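Local coordinates for protein uracil-dna glycosylase (Deinococcus radiodurans, PDB 4UQM) that is an enzyme of the uracil-DNA glycosylase superfamily, with an alpha/beta fold built round a four-stranded parallel sheet, at residues I19-L31 with F64-K76. The protein carries 1 engineered substitution. Sequence-based numbering, arbitrary orientation.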
loop_
_atom_site.group_PDB
_atom_site.type_symbol
_atom_site.label_atom_id
_atom_site.label_comp_id
_atom_site.label_asym_id
_atom_site.label_seq_id
_atom_site.Cartn_x
_atom_site.Cartn_y
_atom_site.Cartn_z
ATOM N N ILE A 19 11.871 16.159 -5.078
ATOM C CA ILE A 19 10.704 15.615 -5.769
ATOM C C ILE A 19 11.084 14.326 -6.496
ATOM O O ILE A 19 12.019 14.329 -7.322
ATOM C CB ILE A 19 10.142 16.614 -6.775
ATOM C CG1 ILE A 19 9.747 17.921 -6.070
ATOM C CG2 ILE A 19 8.977 15.982 -7.532
ATOM C CD1 ILE A 19 9.602 19.110 -6.996
ATOM N N PRO A 20 10.392 13.217 -6.188
ATOM C CA PRO A 20 10.692 11.987 -6.937
ATOM C C PRO A 20 10.374 12.106 -8.400
ATOM O O PRO A 20 9.416 12.823 -8.797
ATOM C CB PRO A 20 9.756 10.934 -6.307
ATOM C CG PRO A 20 9.319 11.525 -5.013
ATOM C CD PRO A 20 9.316 13.014 -5.218
ATOM N N ALA A 21 11.189 11.422 -9.199
ATOM C CA ALA A 21 11.019 11.500 -10.661
ATOM C C ALA A 21 9.837 10.687 -11.127
ATOM O O ALA A 21 9.521 9.647 -10.535
ATOM C CB ALA A 21 12.268 11.000 -11.338
ATOM N N ASN A 22 9.244 11.116 -12.244
ATOM C CA ASN A 22 8.312 10.308 -12.996
ATOM C C ASN A 22 7.093 9.866 -12.165
ATOM O O ASN A 22 6.719 8.675 -12.182
ATOM C CB ASN A 22 9.008 9.079 -13.609
ATOM C CG ASN A 22 8.116 8.319 -14.620
ATOM O OD1 ASN A 22 7.271 8.904 -15.266
ATOM N ND2 ASN A 22 8.285 7.013 -14.708
ATOM N N LEU A 23 6.536 10.809 -11.402
ATOM C CA LEU A 23 5.230 10.638 -10.772
ATOM C C LEU A 23 4.149 11.193 -11.681
ATOM O O LEU A 23 4.383 12.172 -12.440
ATOM C CB LEU A 23 5.142 11.367 -9.427
ATOM C CG LEU A 23 6.138 10.981 -8.332
ATOM C CD1 LEU A 23 5.875 11.784 -7.112
ATOM C CD2 LEU A 23 6.027 9.497 -8.058
ATOM N N PRO A 24 2.965 10.553 -11.665
ATOM C CA PRO A 24 1.826 11.128 -12.354
ATOM C C PRO A 24 1.627 12.570 -11.895
ATOM O O PRO A 24 1.872 12.916 -10.740
ATOM C CB PRO A 24 0.655 10.230 -11.912
ATOM C CG PRO A 24 1.287 8.946 -11.563
ATOM C CD PRO A 24 2.615 9.288 -10.976
ATOM N N GLU A 25 1.186 13.443 -12.794
ATOM C CA GLU A 25 1.068 14.867 -12.492
ATOM C C GLU A 25 0.109 15.139 -11.360
ATOM O O GLU A 25 0.318 16.065 -10.607
ATOM C CB GLU A 25 0.531 15.631 -13.728
ATOM C CG GLU A 25 0.212 17.138 -13.547
ATOM C CD GLU A 25 -0.678 17.761 -14.633
ATOM O OE1 GLU A 25 -1.012 17.096 -15.643
ATOM O OE2 GLU A 25 -1.063 18.955 -14.510
ATOM N N ASP A 26 -0.964 14.355 -11.263
ATOM C CA ASP A 26 -1.934 14.572 -10.189
ATOM C C ASP A 26 -1.326 14.355 -8.816
ATOM O O ASP A 26 -1.573 15.148 -7.907
ATOM C CB ASP A 26 -3.262 13.812 -10.408
ATOM C CG ASP A 26 -3.129 12.327 -10.617
ATOM O OD1 ASP A 26 -2.097 11.676 -10.315
ATOM O OD2 ASP A 26 -4.184 11.782 -11.075
ATOM N N TRP A 27 -0.511 13.320 -8.680
ATOM C CA TRP A 27 0.223 13.117 -7.428
ATOM C C TRP A 27 1.229 14.243 -7.189
ATOM O O TRP A 27 1.355 14.744 -6.059
ATOM C CB TRP A 27 0.958 11.795 -7.402
ATOM C CG TRP A 27 0.142 10.569 -7.156
ATOM C CD1 TRP A 27 0.111 9.443 -7.945
ATOM C CD2 TRP A 27 -0.713 10.291 -6.019
ATOM N NE1 TRP A 27 -0.727 8.484 -7.371
ATOM C CE2 TRP A 27 -1.252 9.000 -6.208
ATOM C CE3 TRP A 27 -1.074 11.015 -4.877
ATOM C CZ2 TRP A 27 -2.113 8.404 -5.274
ATOM C CZ3 TRP A 27 -1.891 10.427 -3.951
ATOM C CH2 TRP A 27 -2.438 9.143 -4.166
ATOM N N GLN A 28 1.939 14.674 -8.235
ATOM C CA GLN A 28 2.928 15.730 -8.048
ATOM C C GLN A 28 2.265 16.995 -7.522
ATOM O O GLN A 28 2.775 17.645 -6.603
ATOM C CB GLN A 28 3.671 16.040 -9.348
ATOM C CG GLN A 28 4.632 15.008 -9.954
ATOM C CD GLN A 28 5.934 14.687 -9.169
ATOM O OE1 GLN A 28 6.035 14.928 -7.944
ATOM N NE2 GLN A 28 6.947 14.102 -9.887
ATOM N N GLU A 29 1.117 17.346 -8.084
ATOM C CA GLU A 29 0.390 18.532 -7.632
ATOM C C GLU A 29 -0.138 18.414 -6.220
ATOM O O GLU A 29 -0.007 19.340 -5.415
ATOM C CB GLU A 29 -0.732 18.899 -8.613
ATOM C CG GLU A 29 -0.198 19.334 -9.950
ATOM C CD GLU A 29 -1.267 19.692 -10.963
ATOM O OE1 GLU A 29 -2.434 19.896 -10.572
ATOM O OE2 GLU A 29 -0.900 19.791 -12.167
ATOM N N ALA A 30 -0.702 17.263 -5.894
ATOM C CA ALA A 30 -1.261 17.041 -4.536
ATOM C C ALA A 30 -0.185 17.009 -3.480
ATOM O O ALA A 30 -0.375 17.516 -2.382
ATOM C CB ALA A 30 -2.087 15.779 -4.503
ATOM N N LEU A 31 0.976 16.441 -3.812
ATOM C CA LEU A 31 1.995 16.185 -2.802
ATOM C C LEU A 31 3.148 17.185 -2.810
ATOM O O LEU A 31 4.001 17.110 -1.934
ATOM C CB LEU A 31 2.523 14.753 -2.964
ATOM C CG LEU A 31 1.464 13.659 -2.847
ATOM C CD1 LEU A 31 2.029 12.322 -3.261
ATOM C CD2 LEU A 31 0.857 13.646 -1.440
ATOM N N PHE A 64 8.642 4.965 -4.280
ATOM C CA PHE A 64 7.387 5.651 -4.598
ATOM C C PHE A 64 6.613 4.938 -5.720
ATOM O O PHE A 64 5.674 5.528 -6.306
ATOM C CB PHE A 64 7.679 7.108 -4.957
ATOM C CG PHE A 64 8.174 7.913 -3.790
ATOM C CD1 PHE A 64 7.286 8.394 -2.829
ATOM C CD2 PHE A 64 9.521 8.205 -3.629
ATOM C CE1 PHE A 64 7.747 9.117 -1.716
ATOM C CE2 PHE A 64 9.964 8.926 -2.528
ATOM C CZ PHE A 64 9.073 9.374 -1.585
ATOM N N ASN A 65 6.938 3.668 -6.011
ATOM C CA ASN A 65 6.268 2.977 -7.104
ATOM C C ASN A 65 4.762 2.861 -6.998
ATOM O O ASN A 65 4.121 2.816 -8.029
ATOM C CB ASN A 65 6.862 1.603 -7.388
ATOM C CG ASN A 65 8.176 1.695 -8.158
ATOM O OD1 ASN A 65 8.610 2.774 -8.575
ATOM N ND2 ASN A 65 8.855 0.583 -8.289
ATOM N N ALA A 66 4.198 2.763 -5.812
ATOM C CA ALA A 66 2.730 2.676 -5.735
ATOM C C ALA A 66 2.084 3.882 -6.403
ATOM O O ALA A 66 1.035 3.752 -7.044
ATOM C CB ALA A 66 2.256 2.555 -4.294
ATOM N N LEU A 67 2.642 5.087 -6.170
ATOM C CA LEU A 67 2.095 6.299 -6.798
ATOM C C LEU A 67 2.323 6.262 -8.289
ATOM O O LEU A 67 1.480 6.747 -9.039
ATOM C CB LEU A 67 2.761 7.531 -6.196
ATOM C CG LEU A 67 2.783 7.672 -4.685
ATOM C CD1 LEU A 67 3.473 8.980 -4.309
ATOM C CD2 LEU A 67 1.421 7.594 -4.066
ATOM N N ARG A 68 3.480 5.749 -8.740
ATOM C CA ARG A 68 3.711 5.627 -10.172
ATOM C C ARG A 68 2.745 4.733 -10.920
ATOM O O ARG A 68 2.393 5.006 -12.088
ATOM C CB ARG A 68 5.165 5.142 -10.449
ATOM C CG ARG A 68 6.209 6.131 -9.919
ATOM C CD ARG A 68 7.612 5.797 -10.405
ATOM N NE ARG A 68 8.541 6.824 -9.928
ATOM C CZ ARG A 68 9.370 6.717 -8.890
ATOM N NH1 ARG A 68 9.434 5.623 -8.153
ATOM N NH2 ARG A 68 10.025 7.761 -8.495
ATOM N N TYR A 69 2.330 3.663 -10.284
ATOM C CA TYR A 69 1.500 2.635 -10.976
ATOM C C TYR A 69 0.017 2.915 -10.823
ATOM O O TYR A 69 -0.744 2.424 -11.636
ATOM C CB TYR A 69 1.945 1.214 -10.525
ATOM C CG TYR A 69 3.429 1.011 -10.870
ATOM C CD1 TYR A 69 4.084 1.892 -11.760
ATOM C CD2 TYR A 69 4.222 0.034 -10.278
ATOM C CE1 TYR A 69 5.416 1.770 -12.075
ATOM C CE2 TYR A 69 5.577 -0.111 -10.643
ATOM C CZ TYR A 69 6.159 0.802 -11.486
ATOM O OH TYR A 69 7.509 0.817 -11.928
ATOM N N THR A 70 -0.390 3.752 -9.867
ATOM C CA THR A 70 -1.799 4.104 -9.693
ATOM C C THR A 70 -1.921 5.620 -9.474
ATOM O O THR A 70 -1.827 6.061 -8.348
ATOM C CB THR A 70 -2.380 3.358 -8.496
ATOM O OG1 THR A 70 -2.063 1.950 -8.610
ATOM C CG2 THR A 70 -3.882 3.555 -8.461
ATOM N N PRO A 71 -2.201 6.403 -10.528
ATOM C CA PRO A 71 -2.429 7.865 -10.418
ATOM C C PRO A 71 -3.566 8.186 -9.434
ATOM O O PRO A 71 -4.499 7.388 -9.280
ATOM C CB PRO A 71 -2.829 8.271 -11.830
ATOM C CG PRO A 71 -2.132 7.247 -12.704
ATOM C CD PRO A 71 -2.181 5.945 -11.925
ATOM N N LEU A 72 -3.498 9.342 -8.777
ATOM C CA LEU A 72 -4.519 9.742 -7.831
ATOM C C LEU A 72 -5.916 9.649 -8.425
ATOM O O LEU A 72 -6.851 9.147 -7.787
ATOM C CB LEU A 72 -4.236 11.195 -7.397
ATOM C CG LEU A 72 -5.232 11.886 -6.469
ATOM C CD1 LEU A 72 -5.548 11.054 -5.236
ATOM C CD2 LEU A 72 -4.717 13.275 -6.111
ATOM N N GLY A 73 -6.080 10.138 -9.639
ATOM C CA GLY A 73 -7.360 10.071 -10.311
ATOM C C GLY A 73 -7.907 8.675 -10.576
ATOM O O GLY A 73 -9.112 8.538 -10.862
ATOM N N GLU A 74 -7.049 7.650 -10.556
ATOM C CA GLU A 74 -7.482 6.286 -10.799
ATOM C C GLU A 74 -7.737 5.505 -9.527
ATOM O O GLU A 74 -8.261 4.408 -9.613
ATOM C CB GLU A 74 -6.409 5.547 -11.608
ATOM C CG GLU A 74 -6.225 6.179 -12.981
ATOM C CD GLU A 74 -5.305 5.447 -13.935
ATOM O OE1 GLU A 74 -5.020 4.269 -13.755
ATOM O OE2 GLU A 74 -4.887 6.077 -14.939
ATOM N N VAL A 75 -7.440 6.052 -8.362
ATOM C CA VAL A 75 -7.585 5.275 -7.127
ATOM C C VAL A 75 -9.062 4.984 -6.840
ATOM O O VAL A 75 -9.854 5.893 -6.724
ATOM C CB VAL A 75 -6.962 6.007 -5.910
ATOM C CG1 VAL A 75 -7.146 5.219 -4.634
ATOM C CG2 VAL A 75 -5.487 6.275 -6.133
ATOM N N LYS A 76 -9.397 3.709 -6.716
ATOM C CA LYS A 76 -10.656 3.313 -6.185
ATOM C C LYS A 76 -10.582 2.490 -4.916
ATOM O O LYS A 76 -11.573 2.454 -4.163
ATOM C CB LYS A 76 -11.522 2.676 -7.248
ATOM C CG LYS A 76 -11.082 1.395 -7.789
ATOM C CD LYS A 76 -12.059 1.026 -8.950
ATOM C CE LYS A 76 -12.006 -0.418 -9.341
ATOM N NZ LYS A 76 -12.939 -0.541 -10.492
HETATM O O HOH W 1 4.566 7.243 -13.376
#
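With CG of W27 anti to its carbonyl carbon (chi1 -77°), the indole slides between L67 and L72; CG of D26, lodged instead between backbone N and carbonyl carbon (chi1 55°), turns its carboxylate to the 3-10 segment 72-74. A flat, wide ring suits the first place: L67 CD2 sits over one face, 3.8 Å from the six-membered ring centroid, and L72 CB covers the opposite face. The indole N-H, at the edge, donates to T70 O, with NE1 to O 2.8 Å and an angle of 161°, fixing the ring's rotation. A carboxylate suits the second, offering one oxygen to each of two successive N-H groups: OD1 accepts from L72 N and OD2 from G73 N (2.9 Å), both from above its plane. R68, long enough to reach a backbone carbonyl, grips A21 O side-on through NE at 3.0 Å and NH2 at 2.8 Å, while NH1 donates to N65 OD1, fixing how the guanidinium is turned. P20, a compact ring, lays CG on the F64 face, a CH-pi contact. Loop 20-24 and the first turns of helix 25-35 thus dock on helix 65-69 and the 3-10 turn leading to strand 77-81, with helix 160-172 and strand 138-142 also touching W27.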